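Local coordinates for prophage MuSo2, 43 kDa tail protein (Shewanella oneidensis, PDB 3CDD) that probably forms part of the baseplate at the end of a contractile, Mu-like phage tail, as a structural protein of the GpP family, at residues T171-T174 with F175-V179. Numbering follows the deposited sequence.
Sequences TSDT and FGNLV
The side chains of Asp-173 and Asn-177 cross at the end of a beta hairpin, a 3:5 hairpin with a type I turn and G1 bulge that joins strands 169-172 and 178-181. Two main-chain bonds are the evidence: Gly-176 N donates to Asp-173 O (3.0 Å), and Asp-173 N donates to Asn-177 O (3.2 Å). Helical-type torsions at Thr-174 and Phe-175 define the turn, and Gly-176, at a positive phi that glycine adopts readily, supplies the bulge that follows it. Chi1 of 62° sets the Asp-173 carboxylate between its own backbone N and carbonyl carbon, and from there it leans in over the turn. Its two oxygens divide the work. OD1 accepts Asn-177 N at 3.0 Å, the donor lying 43° out of the carboxylate plane, and takes a weak, bent bond from Phe-175 N. OD2 accepts Asn-177 ND2 at 2.9 Å on its syn lone pair, although the carboxylate and side-chain amide planes are turned 70° apart. These bonds fix the rotation of the carboxylate, and the backbone NH groups would be expected to stabilise its negative charge.

Farther down the hairpin, Thr-171 and Val-179 form an antiparallel hydrogen-bonded pair, with nearly straight bonds in both directions. Their side chains lie side by side, CG2 of Thr-171 being 3.9 Å from CB of Val-179. The other face carries the side chains of Ser-172, whose OG bonds to Asp-97, and Leu-178. Backbone bonds from Leu-178 to Lys-133 and Ile-135 link strand 178-181 to strand 134-136. Thr-174 and Phe-175 both touch Arg-71 of strand 70-84. Beside Asp-173, CG2 of Val-179 packs 3.9 Å from the Asp-173 CB and 3.7 Å from its backbone N.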
ATOM      1  N   THR A 171      -4.983 -19.415 -19.437  1.00 29.21           N
ATOM      2  CA  THR A 171      -4.333 -18.191 -19.950  1.00 28.91           C
ATOM      3  C   THR A 171      -5.172 -17.614 -21.109  1.00 28.36           C
ATOM      4  O   THR A 171      -6.360 -17.908 -21.217  1.00 27.08           O
ATOM      5  CB  THR A 171      -2.804 -18.425 -20.261  1.00 28.64           C
ATOM      6  OG1 THR A 171      -2.182 -17.210 -20.708  1.00 29.83           O
ATOM      7  CG2 THR A 171      -2.609 -19.501 -21.286  1.00 29.64           C
ATOM      8  N   SER A 172      -4.586 -16.775 -21.948  1.00 28.20           N
ATOM      9  CA  SER A 172      -5.311 -16.284 -23.104  1.00 28.53           C
ATOM     10  C   SER A 172      -4.348 -16.256 -24.288  1.00 28.63           C
ATOM     11  O   SER A 172      -3.132 -16.388 -24.106  1.00 29.90           O
ATOM     12  CB  SER A 172      -5.933 -14.909 -22.818  1.00 28.02           C
ATOM     13  OG  SER A 172      -4.950 -13.926 -22.520  1.00 28.17           O
ATOM     14  N   ASP A 173      -4.868 -16.092 -25.495  1.00 28.35           N
ATOM     15  CA  ASP A 173      -3.984 -15.999 -26.660  1.00 28.51           C
ATOM     16  C   ASP A 173      -4.015 -14.575 -27.188  1.00 27.86           C
ATOM     17  O   ASP A 173      -4.689 -13.731 -26.600  1.00 28.90           O
ATOM     18  CB  ASP A 173      -4.361 -17.050 -27.716  1.00 28.12           C
ATOM     19  CG  ASP A 173      -5.777 -16.869 -28.262  1.00 29.50           C
ATOM     20  OD1 ASP A 173      -6.350 -15.754 -28.149  1.00 29.35           O
ATOM     21  OD2 ASP A 173      -6.313 -17.842 -28.829  1.00 30.67           O
ATOM     22  N   THR A 174      -3.303 -14.287 -28.279  1.00 27.81           N
ATOM     23  CA  THR A 174      -3.252 -12.917 -28.798  1.00 27.40           C
ATOM     24  C   THR A 174      -4.617 -12.416 -29.282  1.00 27.40           C
ATOM     25  O   THR A 174      -4.817 -11.213 -29.443  1.00 26.70           O
ATOM     26  CB  THR A 174      -2.211 -12.724 -29.920  1.00 27.25           C
ATOM     27  OG1 THR A 174      -2.602 -13.481 -31.078  1.00 27.83           O
ATOM     28  CG2 THR A 174      -0.817 -13.124 -29.452  1.00 26.41           C
ATOM     29  N   PHE A 175      -5.545 -13.342 -29.506  1.00 27.74           N
ATOM     30  CA  PHE A 175      -6.886 -12.991 -29.977  1.00 27.95           C
ATOM     31  C   PHE A 175      -7.896 -12.850 -28.823  1.00 28.13           C
ATOM     32  O   PHE A 175      -9.078 -12.620 -29.040  1.00 28.10           O
ATOM     33  CB  PHE A 175      -7.334 -13.953 -31.086  1.00 28.17           C
ATOM     34  CG  PHE A 175      -6.589 -13.736 -32.394  1.00 29.57           C
ATOM     35  CD1 PHE A 175      -5.400 -14.421 -32.665  1.00 30.47           C
ATOM     36  CD2 PHE A 175      -7.055 -12.819 -33.332  1.00 28.95           C
ATOM     37  CE1 PHE A 175      -4.695 -14.202 -33.855  1.00 29.25           C
ATOM     38  CE2 PHE A 175      -6.362 -12.611 -34.529  1.00 30.09           C
ATOM     39  CZ  PHE A 175      -5.182 -13.301 -34.786  1.00 29.22           C
ATOM     40  N   GLY A 176      -7.401 -12.941 -27.589  1.00 28.33           N
ATOM     41  CA  GLY A 176      -8.245 -12.750 -26.410  1.00 28.32           C
ATOM     42  C   GLY A 176      -9.197 -13.906 -26.179  1.00 28.28           C
ATOM     43  O   GLY A 176     -10.250 -13.737 -25.541  1.00 28.26           O
ATOM     44  N   ASN A 177      -8.845 -15.069 -26.727  1.00 27.71           N
ATOM     45  CA  ASN A 177      -9.576 -16.311 -26.451  1.00 28.29           C
ATOM     46  C   ASN A 177      -9.078 -16.843 -25.131  1.00 27.53           C
ATOM     47  O   ASN A 177      -7.913 -16.682 -24.840  1.00 28.70           O
ATOM     48  CB  ASN A 177      -9.275 -17.367 -27.516  1.00 27.88           C
ATOM     49  CG  ASN A 177      -9.741 -16.965 -28.914  1.00 30.41           C
ATOM     50  OD1 ASN A 177     -10.840 -16.421 -29.092  1.00 31.61           O
ATOM     51  ND2 ASN A 177      -8.919 -17.280 -29.925  1.00 29.65           N
ATOM     52  N   LEU A 178      -9.932 -17.507 -24.357  1.00 27.35           N
ATOM     53  CA  LEU A 178      -9.487 -18.285 -23.184  1.00 27.37           C
ATOM     54  C   LEU A 178      -8.730 -19.562 -23.586  1.00 27.19           C
ATOM     55  O   LEU A 178      -9.228 -20.356 -24.393  1.00 26.26           O
ATOM     56  CB  LEU A 178     -10.676 -18.650 -22.299  1.00 26.97           C
ATOM     57  CG  LEU A 178     -10.331 -19.374 -20.994  1.00 27.99           C
ATOM     58  CD1 LEU A 178      -9.621 -18.428 -20.027  1.00 26.80           C
ATOM     59  CD2 LEU A 178     -11.567 -19.961 -20.355  1.00 27.67           C
ATOM     60  N   VAL A 179      -7.533 -19.743 -23.027  1.00 27.31           N
ATOM     61  CA  VAL A 179      -6.701 -20.921 -23.305  1.00 27.91           C
ATOM     62  C   VAL A 179      -6.553 -21.826 -22.080  1.00 28.88           C
ATOM     63  O   VAL A 179      -6.136 -21.386 -21.000  1.00 29.02           O
ATOM     64  CB  VAL A 179      -5.284 -20.566 -23.850  1.00 28.32           C
ATOM     65  CG1 VAL A 179      -4.470 -21.849 -24.107  1.00 26.94           C
ATOM     66  CG2 VAL A 179      -5.372 -19.751 -25.117  1.00 27.27           C
TER